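Local coordinates for HpcE (Thermus thermophilus, PDB 1WZO), which probably isomerises 2-hydroxyhepta-2,4-diene-1,7-dioate in the bacterial breakdown of aromatic compounds, as a tetrameric member of the fumarylacetoacetate hydrolase family, at residues B[133-136]-B[141-144]; B[15-20]-B[155-160]; B[85-88]-B[93-96]; B[4-9]-B[20-25]. One frame throughout, in Å; residues are numbered along the deposited sequence.

Contact 1. Residues B[133-136]-B[141-144]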
loop_
_atom_site.group_PDB
_atom_site.type_symbol
_atom_site.label_atom_id
_atom_site.label_comp_id
_atom_site.label_asym_id
_atom_site.label_seq_id
_atom_site.Cartn_x
_atom_site.Cartn_y
_atom_site.Cartn_z
ATOM N N ASP B 133 7.522 -27.320 -20.191
ATOM C CA ASP B 133 8.621 -28.182 -19.760
ATOM C C ASP B 133 8.450 -28.511 -18.284
ATOM O O ASP B 133 8.792 -29.605 -17.834
ATOM C CB ASP B 133 9.974 -27.476 -19.906
ATOM C CG ASP B 133 10.302 -27.106 -21.333
ATOM O OD1 ASP B 133 9.528 -26.344 -21.950
ATOM O OD2 ASP B 133 11.347 -27.572 -21.833
ATOM N N TYR B 134 7.915 -27.554 -17.533
ATOM C CA TYR B 134 7.764 -27.722 -16.097
ATOM C C TYR B 134 6.394 -28.160 -15.606
ATOM O O TYR B 134 6.127 -28.103 -14.411
ATOM C CB TYR B 134 8.180 -26.423 -15.396
ATOM C CG TYR B 134 9.457 -25.820 -15.954
ATOM C CD1 TYR B 134 10.581 -26.614 -16.200
ATOM C CD2 TYR B 134 9.538 -24.460 -16.247
ATOM C CE1 TYR B 134 11.752 -26.062 -16.731
ATOM C CE2 TYR B 134 10.698 -23.902 -16.771
ATOM C CZ TYR B 134 11.798 -24.706 -17.014
ATOM O OH TYR B 134 12.934 -24.152 -17.554
ATOM N N VAL B 135 5.536 -28.612 -16.513
ATOM C CA VAL B 135 4.204 -29.056 -16.127
ATOM C C VAL B 135 4.127 -30.562 -15.851
ATOM O O VAL B 135 4.744 -31.371 -16.551
ATOM C CB VAL B 135 3.156 -28.695 -17.214
ATOM C CG1 VAL B 135 1.794 -29.266 -16.839
ATOM C CG2 VAL B 135 3.062 -27.181 -17.368
ATOM N N THR B 136 3.374 -30.912 -14.809
ATOM C CA THR B 136 3.135 -32.299 -14.395
ATOM C C THR B 136 1.711 -32.313 -13.841
ATOM O O THR B 136 0.995 -31.317 -13.957
ATOM C CB THR B 136 4.096 -32.757 -13.274
ATOM O OG1 THR B 136 3.898 -31.940 -12.111
ATOM C CG2 THR B 136 5.543 -32.660 -13.727
ATOM N N PRO B 141 -1.754 -26.241 -13.430
ATOM C CA PRO B 141 -0.350 -26.126 -13.856
ATOM C C PRO B 141 0.518 -25.653 -12.688
ATOM O O PRO B 141 0.112 -24.785 -11.919
ATOM C CB PRO B 141 -0.420 -25.101 -14.985
ATOM C CG PRO B 141 -1.521 -24.191 -14.526
ATOM C CD PRO B 141 -2.572 -25.168 -14.028
ATOM N N PRO B 142 1.720 -26.228 -12.536
ATOM C CA PRO B 142 2.602 -25.827 -11.435
ATOM C C PRO B 142 2.966 -24.341 -11.426
ATOM O O PRO B 142 2.994 -23.679 -12.466
ATOM C CB PRO B 142 3.831 -26.720 -11.633
ATOM C CG PRO B 142 3.250 -27.953 -12.260
ATOM C CD PRO B 142 2.293 -27.367 -13.275
ATOM N N ILE B 143 3.238 -23.830 -10.234
ATOM C CA ILE B 143 3.628 -22.442 -10.067
ATOM C C ILE B 143 4.943 -22.196 -10.812
ATOM O O ILE B 143 5.136 -21.144 -11.418
ATOM C CB ILE B 143 3.755 -22.116 -8.561
ATOM C CG1 ILE B 143 2.350 -22.080 -7.948
ATOM C CG2 ILE B 143 4.496 -20.800 -8.357
ATOM C CD1 ILE B 143 2.316 -22.075 -6.429
ATOM N N ARG B 144 5.836 -23.180 -10.799
ATOM C CA ARG B 144 7.114 -23.036 -11.493
ATOM C C ARG B 144 6.927 -22.853 -13.004
ATOM O O ARG B 144 7.748 -22.228 -13.675
ATOM C CB ARG B 144 7.995 -24.263 -11.239
ATOM C CG ARG B 144 9.421 -24.093 -11.751
ATOM C CD ARG B 144 10.393 -25.025 -11.041
ATOM N NE ARG B 144 10.354 -26.388 -11.559
ATOM C CZ ARG B 144 11.027 -26.792 -12.631
ATOM N NH1 ARG B 144 11.795 -25.937 -13.296
ATOM N NH2 ARG B 144 10.934 -28.052 -13.038
#

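Contact 2. Residues B[15-20]-B[155-160]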
loop_
_atom_site.group_PDB
_atom_site.type_symbol
_atom_site.label_atom_id
_atom_site.label_comp_id
_atom_site.label_asym_id
_atom_site.label_seq_id
_atom_site.Cartn_x
_atom_site.Cartn_y
_atom_site.Cartn_z
ATOM N N GLY B 15 -3.786 8.230 -16.987
ATOM C CA GLY B 15 -4.504 8.897 -18.053
ATOM C C GLY B 15 -5.565 8.115 -18.799
ATOM O O GLY B 15 -5.992 7.042 -18.375
ATOM N N VAL B 16 -5.986 8.678 -19.929
ATOM C CA VAL B 16 -7.012 8.085 -20.778
ATOM C C VAL B 16 -6.510 8.035 -22.216
ATOM O O VAL B 16 -5.850 8.962 -22.684
ATOM C CB VAL B 16 -8.304 8.924 -20.743
ATOM C CG1 VAL B 16 -9.428 8.187 -21.452
ATOM C CG2 VAL B 16 -8.675 9.239 -19.308
ATOM N N TYR B 17 -6.837 6.954 -22.916
ATOM C CA TYR B 17 -6.408 6.779 -24.297
ATOM C C TYR B 17 -7.497 7.226 -25.266
ATOM O O TYR B 17 -8.549 6.595 -25.357
ATOM C CB TYR B 17 -6.077 5.311 -24.547
ATOM C CG TYR B 17 -5.369 5.032 -25.851
ATOM C CD1 TYR B 17 -4.048 5.433 -26.049
ATOM C CD2 TYR B 17 -6.004 4.328 -26.872
ATOM C CE1 TYR B 17 -3.373 5.130 -27.231
ATOM C CE2 TYR B 17 -5.341 4.019 -28.054
ATOM C CZ TYR B 17 -4.027 4.421 -28.227
ATOM O OH TYR B 17 -3.360 4.090 -29.385
ATOM N N ARG B 18 -7.233 8.317 -25.983
ATOM C CA ARG B 18 -8.179 8.863 -26.957
ATOM C C ARG B 18 -7.455 9.219 -28.251
ATOM O O ARG B 18 -6.412 9.872 -28.224
ATOM C CB ARG B 18 -8.848 10.126 -26.410
ATOM C CG ARG B 18 -9.570 9.957 -25.087
ATOM C CD ARG B 18 -10.124 11.292 -24.610
ATOM N NE ARG B 18 -10.668 11.214 -23.258
ATOM C CZ ARG B 18 -11.123 12.258 -22.571
ATOM N NH1 ARG B 18 -11.103 13.471 -23.111
ATOM N NH2 ARG B 18 -11.592 12.091 -21.341
ATOM N N GLU B 19 -8.014 8.798 -29.380
ATOM C CA GLU B 19 -7.425 9.088 -30.686
ATOM C C GLU B 19 -5.928 8.812 -30.740
ATOM O O GLU B 19 -5.149 9.664 -31.175
ATOM C CB GLU B 19 -7.671 10.549 -31.076
ATOM C CG GLU B 19 -9.128 10.909 -31.318
ATOM C CD GLU B 19 -9.696 11.809 -30.238
ATOM O OE1 GLU B 19 -10.872 12.218 -30.362
ATOM O OE2 GLU B 19 -8.967 12.109 -29.267
ATOM N N GLY B 20 -5.526 7.629 -30.288
ATOM C CA GLY B 20 -4.121 7.268 -30.320
ATOM C C GLY B 20 -3.206 8.131 -29.473
ATOM O O GLY B 20 -1.998 8.155 -29.696
ATOM N N GLY B 155 -2.536 -5.664 -20.001
ATOM C CA GLY B 155 -2.874 -4.331 -20.467
ATOM C C GLY B 155 -3.208 -4.316 -21.949
ATOM O O GLY B 155 -3.652 -5.325 -22.496
ATOM N N PRO B 156 -2.980 -3.184 -22.632
ATOM C CA PRO B 156 -2.429 -1.966 -22.030
ATOM C C PRO B 156 -3.452 -1.098 -21.306
ATOM O O PRO B 156 -3.085 -0.157 -20.602
ATOM C CB PRO B 156 -1.802 -1.246 -23.227
ATOM C CG PRO B 156 -2.700 -1.644 -24.362
ATOM C CD PRO B 156 -2.918 -3.118 -24.106
ATOM N N PHE B 157 -4.732 -1.425 -21.452
ATOM C CA PHE B 157 -5.773 -0.610 -20.836
ATOM C C PHE B 157 -6.716 -1.304 -19.869
ATOM O O PHE B 157 -6.880 -2.523 -19.888
ATOM C CB PHE B 157 -6.660 0.024 -21.915
ATOM C CG PHE B 157 -5.902 0.621 -23.061
ATOM C CD1 PHE B 157 -5.932 0.018 -24.313
ATOM C CD2 PHE B 157 -5.169 1.787 -22.893
ATOM C CE1 PHE B 157 -5.242 0.572 -25.388
ATOM C CE2 PHE B 157 -4.475 2.347 -23.962
ATOM C CZ PHE B 157 -4.514 1.737 -25.210
ATOM N N LEU B 158 -7.331 -0.489 -19.021
ATOM C CA LEU B 158 -8.356 -0.951 -18.103
ATOM C C LEU B 158 -9.578 -0.351 -18.792
ATOM O O LEU B 158 -9.888 0.831 -18.612
ATOM C CB LEU B 158 -8.191 -0.342 -16.710
ATOM C CG LEU B 158 -9.392 -0.582 -15.785
ATOM C CD1 LEU B 158 -9.743 -2.062 -15.749
ATOM C CD2 LEU B 158 -9.071 -0.065 -14.379
ATOM N N VAL B 159 -10.235 -1.162 -19.613
ATOM C CA VAL B 159 -11.400 -0.723 -20.368
ATOM C C VAL B 159 -12.677 -0.795 -19.540
ATOM O O VAL B 159 -13.171 -1.879 -19.219
ATOM C CB VAL B 159 -11.556 -1.570 -21.644
ATOM C CG1 VAL B 159 -12.667 -0.998 -22.526
ATOM C CG2 VAL B 159 -10.230 -1.601 -22.393
ATOM N N VAL B 160 -13.206 0.379 -19.209
ATOM C CA VAL B 160 -14.415 0.488 -18.407
ATOM C C VAL B 160 -15.597 1.078 -19.180
ATOM O O VAL B 160 -15.435 1.982 -20.004
ATOM C CB VAL B 160 -14.161 1.360 -17.161
ATOM C CG1 VAL B 160 -13.048 0.749 -16.317
ATOM C CG2 VAL B 160 -13.768 2.768 -17.582
#

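Contact 3. Residues B[85-88]-B[93-96]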
loop_
_atom_site.group_PDB
_atom_site.type_symbol
_atom_site.label_atom_id
_atom_site.label_comp_id
_atom_site.label_asym_id
_atom_site.label_seq_id
_atom_site.Cartn_x
_atom_site.Cartn_y
_atom_site.Cartn_z
ATOM N N VAL B 85 9.475 -10.102 -22.062
ATOM C CA VAL B 85 9.238 -11.390 -21.416
ATOM C C VAL B 85 10.548 -12.165 -21.431
ATOM O O VAL B 85 11.226 -12.231 -22.461
ATOM C CB VAL B 85 8.161 -12.208 -22.162
ATOM C CG1 VAL B 85 8.116 -13.644 -21.621
ATOM C CG2 VAL B 85 6.799 -11.540 -21.994
ATOM N N LEU B 86 10.910 -12.746 -20.292
ATOM C CA LEU B 86 12.146 -13.509 -20.197
ATOM C C LEU B 86 11.885 -14.989 -20.440
ATOM O O LEU B 86 11.074 -15.620 -19.756
ATOM C CB LEU B 86 12.789 -13.295 -18.818
ATOM C CG LEU B 86 13.119 -11.829 -18.512
ATOM C CD1 LEU B 86 13.570 -11.685 -17.073
ATOM C CD2 LEU B 86 14.192 -11.334 -19.463
ATOM N N TYR B 87 12.579 -15.538 -21.430
ATOM C CA TYR B 87 12.440 -16.945 -21.787
ATOM C C TYR B 87 13.309 -17.795 -20.851
ATOM O O TYR B 87 14.502 -17.548 -20.713
ATOM C CB TYR B 87 12.859 -17.131 -23.249
ATOM C CG TYR B 87 12.571 -18.497 -23.830
ATOM C CD1 TYR B 87 13.400 -19.584 -23.552
ATOM C CD2 TYR B 87 11.480 -18.697 -24.675
ATOM C CE1 TYR B 87 13.150 -20.838 -24.108
ATOM C CE2 TYR B 87 11.220 -19.945 -25.238
ATOM C CZ TYR B 87 12.062 -21.010 -24.950
ATOM O OH TYR B 87 11.826 -22.240 -25.520
ATOM N N PRO B 88 12.716 -18.804 -20.190
ATOM C CA PRO B 88 13.465 -19.670 -19.270
ATOM C C PRO B 88 14.627 -20.370 -19.956
ATOM O O PRO B 88 14.438 -21.065 -20.955
ATOM C CB PRO B 88 12.410 -20.661 -18.789
ATOM C CG PRO B 88 11.142 -19.868 -18.864
ATOM C CD PRO B 88 11.291 -19.171 -20.196
ATOM N N PHE B 93 9.554 -25.808 -24.564
ATOM C CA PHE B 93 8.157 -25.562 -24.910
ATOM C C PHE B 93 7.470 -24.445 -24.121
ATOM O O PHE B 93 6.777 -24.716 -23.141
ATOM C CB PHE B 93 7.345 -26.851 -24.734
ATOM C CG PHE B 93 8.011 -28.077 -25.302
ATOM C CD1 PHE B 93 8.749 -28.924 -24.485
ATOM C CD2 PHE B 93 7.903 -28.380 -26.655
ATOM C CE1 PHE B 93 9.374 -30.062 -25.005
ATOM C CE2 PHE B 93 8.522 -29.515 -27.188
ATOM C CZ PHE B 93 9.257 -30.356 -26.359
ATOM N N VAL B 94 7.656 -23.201 -24.563
ATOM C CA VAL B 94 7.037 -22.036 -23.927
ATOM C C VAL B 94 5.911 -21.545 -24.838
ATOM O O VAL B 94 6.105 -21.392 -26.043
ATOM C CB VAL B 94 8.060 -20.903 -23.721
ATOM C CG1 VAL B 94 7.379 -19.682 -23.114
ATOM C CG2 VAL B 94 9.175 -21.383 -22.814
ATOM N N HIS B 95 4.743 -21.302 -24.254
ATOM C CA HIS B 95 3.567 -20.868 -25.006
ATOM C C HIS B 95 2.903 -19.615 -24.456
ATOM O O HIS B 95 2.887 -19.384 -23.241
ATOM C CB HIS B 95 2.516 -21.980 -25.003
ATOM C CG HIS B 95 2.949 -23.234 -25.695
ATOM N ND1 HIS B 95 2.483 -23.593 -26.942
ATOM C CD2 HIS B 95 3.803 -24.213 -25.315
ATOM C CE1 HIS B 95 3.033 -24.739 -27.300
ATOM N NE2 HIS B 95 3.838 -25.137 -26.331
ATOM N N TYR B 96 2.346 -18.805 -25.356
ATOM C CA TYR B 96 1.618 -17.615 -24.938
ATOM C C TYR B 96 0.193 -18.129 -24.755
ATOM O O TYR B 96 -0.135 -19.227 -25.210
ATOM C CB TYR B 96 1.646 -16.526 -26.030
ATOM C CG TYR B 96 0.820 -16.857 -27.268
ATOM C CD1 TYR B 96 -0.577 -16.898 -27.212
ATOM C CD2 TYR B 96 1.438 -17.205 -28.473
ATOM C CE1 TYR B 96 -1.339 -17.289 -28.318
ATOM C CE2 TYR B 96 0.684 -17.597 -29.588
ATOM C CZ TYR B 96 -0.700 -17.641 -29.499
ATOM O OH TYR B 96 -1.450 -18.067 -30.573
HETATM O O HOH W 1 9.265 -22.768 -26.959
#

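Contact 4. Residues B[4-9]-B[20-25]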
loop_
_atom_site.group_PDB
_atom_site.type_symbol
_atom_site.label_atom_id
_atom_site.label_comp_id
_atom_site.label_asym_id
_atom_site.label_seq_id
_atom_site.Cartn_x
_atom_site.Cartn_y
_atom_site.Cartn_z
ATOM N N ALA B 4 -5.327 4.185 -18.655
ATOM C CA ALA B 4 -3.946 3.744 -18.805
ATOM C C ALA B 4 -3.035 4.465 -17.824
ATOM O O ALA B 4 -3.380 5.531 -17.308
ATOM C CB ALA B 4 -3.476 3.999 -20.228
ATOM N N ARG B 5 -1.882 3.862 -17.553
ATOM C CA ARG B 5 -0.890 4.450 -16.663
ATOM C C ARG B 5 0.425 4.447 -17.425
ATOM O O ARG B 5 0.751 3.480 -18.112
ATOM C CB ARG B 5 -0.764 3.642 -15.366
ATOM C CG ARG B 5 -1.969 3.792 -14.453
ATOM C CD ARG B 5 -1.869 2.934 -13.193
ATOM N NE ARG B 5 -0.760 3.294 -12.309
ATOM C CZ ARG B 5 0.388 2.624 -12.219
ATOM N NH1 ARG B 5 0.601 1.549 -12.965
ATOM N NH2 ARG B 5 1.318 3.012 -11.356
ATOM N N PHE B 6 1.171 5.538 -17.326
ATOM C CA PHE B 6 2.438 5.623 -18.032
ATOM C C PHE B 6 3.430 6.505 -17.294
ATOM O O PHE B 6 3.051 7.313 -16.449
ATOM C CB PHE B 6 2.209 6.143 -19.456
ATOM C CG PHE B 6 1.539 7.488 -19.513
ATOM C CD1 PHE B 6 2.293 8.659 -19.563
ATOM C CD2 PHE B 6 0.148 7.586 -19.507
ATOM C CE1 PHE B 6 1.672 9.910 -19.607
ATOM C CE2 PHE B 6 -0.485 8.831 -19.550
ATOM C CZ PHE B 6 0.280 9.996 -19.600
ATOM N N LEU B 7 4.707 6.329 -17.611
ATOM C CA LEU B 7 5.766 7.092 -16.974
ATOM C C LEU B 7 6.347 8.073 -17.992
ATOM O O LEU B 7 6.662 7.697 -19.119
ATOM C CB LEU B 7 6.847 6.129 -16.470
ATOM C CG LEU B 7 7.963 6.644 -15.560
ATOM C CD1 LEU B 7 7.382 7.254 -14.295
ATOM C CD2 LEU B 7 8.884 5.480 -15.214
ATOM N N ALA B 8 6.473 9.332 -17.592
ATOM C CA ALA B 8 7.015 10.356 -18.478
ATOM C C ALA B 8 7.733 11.434 -17.675
ATOM O O ALA B 8 7.169 12.013 -16.739
ATOM C CB ALA B 8 5.895 10.976 -19.306
ATOM N N LYS B 9 8.989 11.682 -18.034
ATOM C CA LYS B 9 9.803 12.697 -17.369
ATOM C C LYS B 9 9.838 12.567 -15.853
ATOM O O LYS B 9 9.808 13.568 -15.131
ATOM C CB LYS B 9 9.311 14.089 -17.761
ATOM C CG LYS B 9 9.459 14.373 -19.249
ATOM C CD LYS B 9 8.945 15.757 -19.606
ATOM C CE LYS B 9 9.065 16.014 -21.101
ATOM N NZ LYS B 9 8.550 17.365 -21.455
ATOM N N GLY B 20 -5.526 7.629 -30.288
ATOM C CA GLY B 20 -4.121 7.268 -30.320
ATOM C C GLY B 20 -3.206 8.131 -29.473
ATOM O O GLY B 20 -1.998 8.155 -29.696
ATOM N N LEU B 21 -3.768 8.839 -28.499
ATOM C CA LEU B 21 -2.965 9.683 -27.625
ATOM C C LEU B 21 -3.318 9.476 -26.160
ATOM O O LEU B 21 -4.442 9.104 -25.827
ATOM C CB LEU B 21 -3.144 11.156 -28.000
ATOM C CG LEU B 21 -2.632 11.552 -29.389
ATOM C CD1 LEU B 21 -2.909 13.026 -29.633
ATOM C CD2 LEU B 21 -1.138 11.263 -29.495
ATOM N N LEU B 22 -2.347 9.718 -25.288
ATOM C CA LEU B 22 -2.546 9.570 -23.853
ATOM C C LEU B 22 -2.702 10.929 -23.186
ATOM O O LEU B 22 -1.845 11.799 -23.329
ATOM C CB LEU B 22 -1.359 8.834 -23.226
ATOM C CG LEU B 22 -1.182 7.356 -23.571
ATOM C CD1 LEU B 22 0.201 6.892 -23.130
ATOM C CD2 LEU B 22 -2.281 6.537 -22.894
ATOM N N LEU B 23 -3.797 11.107 -22.455
ATOM C CA LEU B 23 -4.053 12.360 -21.759
ATOM C C LEU B 23 -3.864 12.150 -20.263
ATOM O O LEU B 23 -4.431 11.220 -19.694
ATOM C CB LEU B 23 -5.483 12.832 -22.035
ATOM C CG LEU B 23 -5.866 12.976 -23.510
ATOM C CD1 LEU B 23 -7.286 13.508 -23.618
ATOM C CD2 LEU B 23 -4.891 13.914 -24.203
ATOM N N ASP B 24 -3.072 13.003 -19.624
ATOM C CA ASP B 24 -2.848 12.867 -18.191
ATOM C C ASP B 24 -3.951 13.516 -17.366
ATOM O O ASP B 24 -4.928 14.039 -17.908
ATOM C CB ASP B 24 -1.485 13.450 -17.788
ATOM C CG ASP B 24 -1.329 14.913 -18.166
ATOM O OD1 ASP B 24 -2.339 15.646 -18.175
ATOM O OD2 ASP B 24 -0.184 15.332 -18.438
ATOM N N GLU B 25 -3.779 13.481 -16.048
ATOM C CA GLU B 25 -4.743 14.038 -15.106
ATOM C C GLU B 25 -5.038 15.517 -15.341
ATOM O O GLU B 25 -6.091 16.017 -14.938
ATOM C CB GLU B 25 -4.240 13.851 -13.673
ATOM C CG GLU B 25 -3.794 12.435 -13.349
ATOM C CD GLU B 25 -2.324 12.194 -13.645
ATOM O OE1 GLU B 25 -1.874 12.491 -14.770
ATOM O OE2 GLU B 25 -1.619 11.695 -12.744
#

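Contact 1. Residues B[133-136]-B[141-144]
Tyr134 and Arg144 lie opposite each other, their CA atoms 6.6 Å apart, where the loop after strand 120-131 doubles back past Pro142, which occupies the N-cap position of helix 143-146. Arg144 brings its guanidinium over one face of the Tyr134 ring: NH1 stands 3.2 Å from CD1 of Tyr134, near the rim. The cation-pi pair is off-centre, CZ of Arg144 lying 4.2 Å from the ring centroid with the two planes 41° apart. The first torsion of Arg144 turns CG away from the backbone N (chi1 -171°), the chain reaches out from the helix, and a bend at chi3 (80°) carries the flat group across the tyrosine. CB of Asp133 lies over the rim of the opposite face. Alongside, Pro142 lays its ring against the turning backbone, CG 3.6 Å from Tyr134 O and CD 3.8 Å from Val135 CA, while CG1 of Val135 packs on the same CD. Arg144 NH2 also forms a salt bridge with Glu67 of the second subunit. The guanidinium charge is thus answered by a carboxylate across the subunit boundary, while the tyrosine gives its flat side an aromatic surface within its own chain.

Contact 2. Residues B[15-20]-B[155-160]
Tyr17 and Phe157 are the two residues that touch, the ring and CB of the tyrosine against the phenyl ring, from backbones whose CA atoms are 8.2 Å apart. Phe157 brings the far end of its ring, CE2 and CZ, over one face of Tyr17. CE2 of Phe157 comes 3.4 Å from CG of Tyr17, and CZ of Phe157 the same 3.4 Å from CD2 of Tyr17, so the touch falls on the root of the tyrosine, well away from its hydroxyl. The centroids are 4.6 Å apart and the planes are inclined by 35°, an oblique pairing between two tilted rings. The two first torsions differ. In Tyr17, CG stands opposite the backbone N (chi1 -169°), which carries the ring out from strand 11-18 toward Phe157; Phe157 sets CG anti to its carbonyl carbon (chi1 -45°), which sends the phenyl group across to meet it. Each ring is also backed within its own segment: N of Gly20 lies over the far face of Tyr17, and CG of Pro156, after a cis peptide bond, sits 3.5 Å above the plane of Phe157. A bound glycerol, probably from the crystallisation liquor, approaches the Phe157 side chain to about 4 Å. Phe157 also rests on Lys2 and Ala4 of strand 2-8; the contact is a next-but-one pair across that strand, which runs antiparallel to both 11-18 and 152-159.

Contact 3. Residues B[85-88]-B[93-96]
Val94 presses one methyl, CG2, onto the face of the Tyr87 ring, and this is the tight part of the contact. The methyl makes a CH-pi contact 3.9 Å from the ring centroid, 28° off the normal, and comes closest to CE2 of Tyr87 at 3.5 Å. CD of Pro88 touches CG2 of Val94 at 4.0 Å, so the one methyl meets both ring and proline. Tyr87 extends CG anti to its backbone N (chi1 -171°), carrying the ring along the valine, and the two side chains lie antiparallel. Strand 85-87 is an edge strand of a five-stranded sheet, within this chain, beside 237-244, while Val94 starts strand 94-104 and bonds through its backbone to Val222; the short connection here takes the chain from the edge of that sheet into strand 94-104. At the hydroxyl end the packing gives way to water: one molecule, in the ring plane, donates to Tyr87 OH at 3.0 Å and accepts from Val94 N at 2.9 Å. The same OH bonds to the carbonyl oxygen of Ala91. A leucine in place of Tyr87 would probably leave that carbonyl and the water without their phenolic partner and Val94 without its aromatic platform.

Contact 4. Residues B[4-9]-B[20-25]
Phe6 and Leu22 reach toward each other from their two strands and overlap side by side, the leucine lying over one face of the phenyl ring. Its CD1 makes a CH-pi contact 4.1 Å from the Phe6 centroid, 27° off the normal, and its nearest ring atom is CD2 of Phe6 at 3.7 Å. CD1 stands over the face toward CG and CD2, while CB of Leu22, on the same side of the ring, sits just outside the rim, 3.8 Å from CE2 of Phe6. Phe6 takes the first torsion that places CG between the backbone N and the carbonyl carbon (chi1 58°), which swings the ring broadside to the leucine. The second methyl of Leu22, CD2, turns to Ala4 and meets its CB at 3.9 Å; one leucine thereby spans two residues of strand 2-8. At the far end of the ring, CB of Asp24 approaches CZ of Phe6 at 4.3 Å, while its carboxylate is occupied elsewhere, OD2 with His30 NE2 and OD1 with Ala26 N. The rings of His13 and His30 also meet Phe6. Cutting Phe6 back to an alanine would probably open a gap beneath Leu22, leaving CD1 without its aromatic face and those two histidines without the ring they lean on. Strand 11-18 lies between the two segments and bonds to both, Ala4 with Gly15 and Leu23 with Val16: a three-stranded antiparallel meander, curled so that its outer strands touch over the middle one.

Contacts 2 and 4 belong to neighbouring strands of one beta region: they share Gly20, Arg18 packs on Leu23, and Tyr17 packs on Leu22. Both are apolar and ring-based, contact 4 buried within the meander and contact 2, partly buried, tying that meander to strand 152-159. Contacts 1 and 3, their centres 27 to 37 Å from those of contacts 2 and 4, adjoin each other, with Asp133 OD1 on Phe93 N and Tyr134 on Pro88. There the chemistry changes with exposure: buried contact 3 sets a methyl on a tyrosine and adds a bridging water, whereas surface contact 1 sets a guanidinium on one, at the boundary with another subunit. Contacts 1 and 4 are farthest apart, on opposite sides of the chain's centre.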